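Local coordinates for fiber protein (Raptor siadenovirus a, PDB 5FJL), which forms the trimeric head domain at the tip of the adenovirus fibre and probably mediates attachment of the virus to its host cell, at residues G71-N76 with Q80-T85; C119-T124 with Y128-M133. All blocks are in the same frame, centred on the assembly; numbering follows the deposited sequence. Where two conformers were deposited one is given.

Contact 1 of 2, residues G71-N76 with Q80-T85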
loop_
_atom_site.group_PDB
_atom_site.type_symbol
_atom_site.label_atom_id
_atom_site.label_comp_id
_atom_site.label_asym_id
_atom_site.label_seq_id
_atom_site.Cartn_x
_atom_site.Cartn_y
_atom_site.Cartn_z
ATOM N N GLY A 71 -13.712 1.547 10.503
ATOM C CA GLY A 71 -12.302 1.824 10.792
ATOM C C GLY A 71 -11.852 1.333 12.162
ATOM O O GLY A 71 -12.635 0.729 12.903
ATOM N N LEU A 72 -10.565 1.601 12.451
ATOM C CA LEU A 72 -9.916 1.287 13.727
ATOM C C LEU A 72 -10.044 2.409 14.764
ATOM O O LEU A 72 -10.048 3.576 14.422
ATOM C CB LEU A 72 -8.420 1.006 13.512
ATOM C CG LEU A 72 -7.927 -0.083 12.541
ATOM C CD1 LEU A 72 -6.406 -0.152 12.512
ATOM C CD2 LEU A 72 -8.507 -1.422 12.949
ATOM N N ARG A 73 -10.100 2.016 16.039
ATOM C CA ARG A 73 -10.027 2.967 17.154
ATOM C C ARG A 73 -9.291 2.322 18.298
ATOM O O ARG A 73 -9.290 1.098 18.449
ATOM C CB ARG A 73 -11.430 3.410 17.592
ATOM C CG ARG A 73 -12.386 2.276 17.840
ATOM C CD ARG A 73 -13.866 2.707 17.984
ATOM N NE ARG A 73 -14.702 1.531 18.300
ATOM C CZ ARG A 73 -15.215 0.667 17.413
ATOM N NH1 ARG A 73 -15.052 0.837 16.107
ATOM N NH2 ARG A 73 -15.930 -0.373 17.842
ATOM N N VAL A 74 -8.648 3.156 19.116
ATOM C CA VAL A 74 -8.034 2.664 20.335
ATOM C C VAL A 74 -8.819 3.250 21.508
ATOM O O VAL A 74 -9.006 4.435 21.551
ATOM C CB VAL A 74 -6.524 3.024 20.422
ATOM C CG1 VAL A 74 -5.902 2.358 21.629
ATOM C CG2 VAL A 74 -5.791 2.555 19.176
ATOM N N VAL A 75 -9.291 2.371 22.387
ATOM C CA VAL A 75 -10.164 2.759 23.509
ATOM C C VAL A 75 -9.543 2.198 24.764
ATOM O O VAL A 75 -9.554 0.991 24.977
ATOM C CB VAL A 75 -11.607 2.226 23.306
ATOM C CG1 VAL A 75 -12.499 2.678 24.450
ATOM C CG2 VAL A 75 -12.163 2.711 21.976
ATOM N N ASN A 76 -8.944 3.082 25.562
ATOM C CA ASN A 76 -8.233 2.681 26.793
ATOM C C ASN A 76 -7.260 1.525 26.563
ATOM O O ASN A 76 -7.276 0.497 27.265
ATOM C CB ASN A 76 -9.241 2.356 27.906
ATOM C CG ASN A 76 -10.163 3.523 28.204
ATOM O OD1 ASN A 76 -9.723 4.665 28.380
ATOM N ND2 ASN A 76 -11.460 3.252 28.217
ATOM N N GLN A 80 -10.122 -1.571 18.815
ATOM C CA GLN A 80 -11.454 -1.973 18.388
ATOM C C GLN A 80 -11.579 -1.641 16.925
ATOM O O GLN A 80 -10.830 -0.815 16.397
ATOM C CB GLN A 80 -12.501 -1.207 19.171
ATOM C CG GLN A 80 -12.463 -1.500 20.657
ATOM C CD GLN A 80 -13.505 -0.713 21.418
ATOM O OE1 GLN A 80 -14.134 0.219 20.888
ATOM N NE2 GLN A 80 -13.671 -1.059 22.686
ATOM N N ASN A 81 -12.502 -2.289 16.232
ATOM C CA ASN A 81 -12.767 -1.890 14.875
ATOM C C ASN A 81 -14.166 -2.209 14.392
ATOM O O ASN A 81 -14.825 -3.092 14.918
ATOM C CB ASN A 81 -11.738 -2.521 13.936
ATOM C CG ASN A 81 -12.059 -3.938 13.607
ATOM O OD1 ASN A 81 -12.081 -4.796 14.507
ATOM N ND2 ASN A 81 -12.342 -4.220 12.321
ATOM N N THR A 82 -14.579 -1.435 13.415
ATOM C CA THR A 82 -15.803 -1.655 12.692
ATOM C C THR A 82 -15.373 -1.850 11.238
ATOM O O THR A 82 -14.868 -0.901 10.615
ATOM C CB THR A 82 -16.705 -0.433 12.775
ATOM O OG1 THR A 82 -17.043 -0.211 14.156
ATOM C CG2 THR A 82 -17.978 -0.616 11.942
ATOM N N PRO A 83 -15.546 -3.076 10.713
ATOM C CA PRO A 83 -15.145 -3.275 9.309
ATOM C C PRO A 83 -16.200 -2.861 8.338
ATOM O O PRO A 83 -17.370 -2.680 8.722
ATOM C CB PRO A 83 -14.944 -4.775 9.242
ATOM C CG PRO A 83 -16.011 -5.288 10.118
ATOM C CD PRO A 83 -16.006 -4.342 11.299
ATOM N N LEU A 84 -15.834 -2.704 7.077
ATOM C CA LEU A 84 -16.802 -2.637 6.026
ATOM C C LEU A 84 -16.996 -4.063 5.503
ATOM O O LEU A 84 -16.040 -4.678 5.003
ATOM C CB LEU A 84 -16.301 -1.721 4.915
ATOM C CG LEU A 84 -17.288 -1.293 3.881
ATOM C CD1 LEU A 84 -18.420 -0.492 4.537
ATOM C CD2 LEU A 84 -16.514 -0.417 2.898
ATOM N N THR A 85 -18.215 -4.584 5.591
ATOM C CA THR A 85 -18.479 -5.995 5.341
ATOM C C THR A 85 -19.278 -6.194 4.067
ATOM O O THR A 85 -20.308 -5.548 3.828
ATOM C CB THR A 85 -19.228 -6.605 6.535
ATOM O OG1 THR A 85 -18.377 -6.524 7.692
ATOM C CG2 THR A 85 -19.648 -8.058 6.300
#
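Arg73 lies across Gln80 and Thr82, its partners on the same face of a two-stranded antiparallel ribbon. From CB the chain sets off between the backbone N and the carbonyl carbon (chi1 50°) and then runs extended over the neighbouring strand. CG packs on Gln80 CB at 3.7 Å and CD passes near Gln80 OE1. NE donates to Gln80 OE1 at 3.0 Å, arriving in the amide plane on a lone pair, although the bond is bent (139°) and the two flat groups stand steeply to each other. At the tip, NH1 reaches Thr82 OG1 at 3.0 Å, and Gln80 CB lies 3.4 Å above one guanidinium face. The two bent bonds restrict the rotation of the guanidinium. The Gln80 amide is also flanked by Val75, whose CG2 comes to 3.4 Å from OE1. Beneath run paired backbone bonds between Arg73 and Gln80 and between Gly71 and Thr82, and on the other face Leu72 CD2 meets Asn81 CB at 3.6 Å. Strands 71-75 and 78-87 form a hairpin projecting from the fibre head, probably the one distinctive of siadenoviruses. Leu72 and Asn81 lean on Val164 of strand 160-171, while Val74, Val75 and Asn76 reach a second subunit, where Asn76 N bonds Asp139 OD1.

Contact 2 of 2, residues C119-T124 with Y128-M133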
loop_
_atom_site.group_PDB
_atom_site.type_symbol
_atom_site.label_atom_id
_atom_site.label_comp_id
_atom_site.label_asym_id
_atom_site.label_seq_id
_atom_site.Cartn_x
_atom_site.Cartn_y
_atom_site.Cartn_z
ATOM N N CYS A 119 -7.825 -7.172 4.591
ATOM C CA CYS A 119 -9.139 -7.830 4.495
ATOM C C CYS A 119 -9.120 -9.136 5.217
ATOM O O CYS A 119 -8.093 -9.834 5.331
ATOM C CB CYS A 119 -9.517 -8.092 3.056
ATOM S SG CYS A 119 -9.745 -6.527 2.144
ATOM N N ILE A 120 -10.312 -9.536 5.682
ATOM C CA ILE A 120 -10.542 -10.832 6.285
ATOM C C ILE A 120 -11.601 -11.523 5.452
ATOM O O ILE A 120 -12.679 -10.975 5.253
ATOM C CB ILE A 120 -10.979 -10.732 7.756
ATOM C CG1 ILE A 120 -9.879 -10.069 8.613
ATOM C CG2 ILE A 120 -11.314 -12.103 8.311
ATOM C CD1 ILE A 120 -10.380 -9.581 9.943
ATOM N N PHE A 121 -11.277 -12.697 4.931
ATOM C CA PHE A 121 -12.213 -13.520 4.169
ATOM C C PHE A 121 -12.652 -14.678 5.025
ATOM O O PHE A 121 -11.822 -15.422 5.526
ATOM C CB PHE A 121 -11.591 -14.043 2.850
ATOM C CG PHE A 121 -11.213 -12.933 1.901
ATOM C CD1 PHE A 121 -9.948 -12.349 1.950
ATOM C CD2 PHE A 121 -12.110 -12.468 0.948
ATOM C CE1 PHE A 121 -9.616 -11.314 1.098
ATOM C CE2 PHE A 121 -11.754 -11.434 0.088
ATOM C CZ PHE A 121 -10.515 -10.849 0.188
ATOM N N ILE A 122 -13.964 -14.791 5.204
ATOM C CA ILE A 122 -14.574 -15.895 5.950
ATOM C C ILE A 122 -15.178 -16.864 4.957
ATOM O O ILE A 122 -16.026 -16.483 4.143
ATOM C CB ILE A 122 -15.682 -15.384 6.893
ATOM C CG1 ILE A 122 -15.187 -14.238 7.776
ATOM C CG2 ILE A 122 -16.275 -16.536 7.681
ATOM C CD1 ILE A 122 -14.106 -14.583 8.720
ATOM N N THR A 123 -14.725 -18.123 5.008
ATOM C CA THR A 123 -15.340 -19.201 4.263
ATOM C C THR A 123 -15.995 -20.146 5.288
ATOM O O THR A 123 -15.848 -19.954 6.499
ATOM C CB THR A 123 -14.336 -19.956 3.390
ATOM O OG1 THR A 123 -13.417 -20.639 4.217
ATOM C CG2 THR A 123 -13.580 -18.978 2.438
ATOM N N THR A 124 -16.697 -21.169 4.816
ATOM C CA THR A 124 -17.273 -22.122 5.769
ATOM C C THR A 124 -16.209 -22.721 6.666
ATOM O O THR A 124 -16.418 -22.856 7.898
ATOM C CB THR A 124 -18.010 -23.245 5.005
ATOM O OG1 THR A 124 -19.079 -22.676 4.250
ATOM C CG2 THR A 124 -18.545 -24.282 5.979
ATOM N N TYR A 128 -9.224 -16.162 6.407
ATOM C CA TYR A 128 -8.008 -15.718 5.718
ATOM C C TYR A 128 -7.859 -14.228 5.982
ATOM O O TYR A 128 -8.685 -13.423 5.567
ATOM C CB TYR A 128 -8.112 -15.968 4.224
ATOM C CG TYR A 128 -8.227 -17.413 3.861
ATOM C CD1 TYR A 128 -7.151 -18.270 4.050
ATOM C CD2 TYR A 128 -9.398 -17.941 3.343
ATOM C CE1 TYR A 128 -7.262 -19.619 3.768
ATOM C CE2 TYR A 128 -9.503 -19.279 3.016
ATOM C CZ TYR A 128 -8.413 -20.102 3.229
ATOM O OH TYR A 128 -8.475 -21.445 2.915
ATOM N N ARG A 129 -6.760 -13.851 6.592
ATOM C CA ARG A 129 -6.431 -12.479 6.884
ATOM C C ARG A 129 -5.282 -12.101 6.002
ATOM O O ARG A 129 -4.233 -12.750 6.066
ATOM C CB ARG A 129 -6.062 -12.359 8.356
ATOM C CG ARG A 129 -5.701 -11.011 8.863
ATOM C CD ARG A 129 -5.238 -11.140 10.334
ATOM N NE ARG A 129 -4.881 -9.869 10.878
ATOM C CZ ARG A 129 -5.684 -9.066 11.537
ATOM N NH1 ARG A 129 -6.971 -9.389 11.729
ATOM N NH2 ARG A 129 -5.233 -7.947 12.060
ATOM N N GLU A 130 -5.446 -11.079 5.186
ATOM C CA GLU A 130 -4.447 -10.792 4.143
ATOM C C GLU A 130 -4.476 -9.381 3.662
ATOM O O GLU A 130 -5.486 -8.710 3.687
ATOM C CB GLU A 130 -4.583 -11.696 2.955
ATOM C CG GLU A 130 -5.947 -11.794 2.397
ATOM C CD GLU A 130 -6.110 -12.924 1.336
ATOM O OE1 GLU A 130 -6.169 -14.133 1.607
ATOM O OE2 GLU A 130 -6.251 -12.523 0.204
ATOM N N LEU A 131 -3.312 -8.913 3.174
ATOM C CA LEU A 131 -3.253 -7.657 2.443
ATOM C C LEU A 131 -3.655 -7.942 1.004
ATOM O O LEU A 131 -3.257 -8.934 0.407
ATOM C CB LEU A 131 -1.869 -6.932 2.523
ATOM C CG LEU A 131 -1.612 -6.085 3.799
ATOM C CD1 LEU A 131 -1.452 -6.978 5.027
ATOM C CD2 LEU A 131 -0.397 -5.182 3.646
ATOM N N CYS A 132 -4.434 -7.018 0.475
ATOM C CA CYS A 132 -4.986 -7.093 -0.900
ATOM C C CYS A 132 -4.884 -5.736 -1.519
ATOM O O CYS A 132 -4.636 -4.755 -0.804
ATOM C CB CYS A 132 -6.483 -7.454 -0.902
ATOM S SG CYS A 132 -6.899 -9.022 -0.125
ATOM N N MET A 133 -5.084 -5.614 -2.819
ATOM C CA MET A 133 -5.257 -4.299 -3.434
ATOM C C MET A 133 -6.675 -4.188 -3.939
ATOM O O MET A 133 -7.272 -5.183 -4.381
ATOM C CB MET A 133 -4.277 -4.044 -4.528
ATOM C CG MET A 133 -2.818 -4.029 -4.000
ATOM S SD MET A 133 -1.665 -3.138 -5.030
ATOM C CE MET A 133 -1.996 -1.472 -4.395
#
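Four backbone hydrogen bonds tie Cys119 to Glu130 and Phe121 to Tyr128, making this a regular antiparallel ladder with Ile120 and Arg129 as the non-hydrogen-bonded pair between them. Two CA-H...O contacts supplement it, the shorter from Ile120 CA to Tyr128 O at 3.3 Å.

Apolar and sulfur contacts gather on the face that carries Cys119, Phe121, Tyr128 and Glu130. Phe121 CG is anti to the carbonyl carbon (chi1 -63°), which leans the ring back toward the Cys119 end and toward Cys132 on the partner strand. In one of its two conformers, Cys132 SG meets the ring at its edge, in the ring plane, 3.8 Å from Phe121 CE1. The CB atoms of Phe121 and Tyr128 touch, and Thr123 CG2 reaches the edge of the Tyr128 ring at CE2, 4.1 Å away. On the other face, Ile120 CD1 packs obliquely against Arg129 NH1 at 3.9 Å.

Charged and polar ends are held mainly from outside the hairpin. The Glu130 side chain crosses Phe121 at about a right angle, with OE2 3.7 Å from Phe121 CE1, and forms a salt bridge with Arg150, which also makes a cation-pi contact with Phe121. Glu156 binds both Tyr128 OH and Thr123 OG1. Arg129 extends to a second subunit, donating to the backbone oxygens of its Arg150 and Asp98.

Strands 115-122 and 127-138 form this hairpin; the first also pairs with strand 160-171 and the second with strand 144-149, while Leu131, modelled in two conformers, and Met133 lie toward the other subunits of the trimer.

Overall arrangement
Both contacts are antiparallel hairpins, closed one after the other along the chain, with centres about 17 Å apart and nearest atoms about 6 Å apart. Strand 160-171 connects them: it pairs with strand 78-87 of contact 1 and with strand 115-122 of contact 2, and Val164 touches side chains from both. Contact 1 is a surface ribbon with no buried touching residue, and its side chains join chiefly through polar bonds between the two strands. Contact 2 lies deeper, half its touching residues buried; there sulfur, aromatic and aliphatic groups meet, and polar ends turn mostly to partners beyond the hairpin. Both touch a second subunit, and contact 2 also comes near the third through Leu131 and Met133.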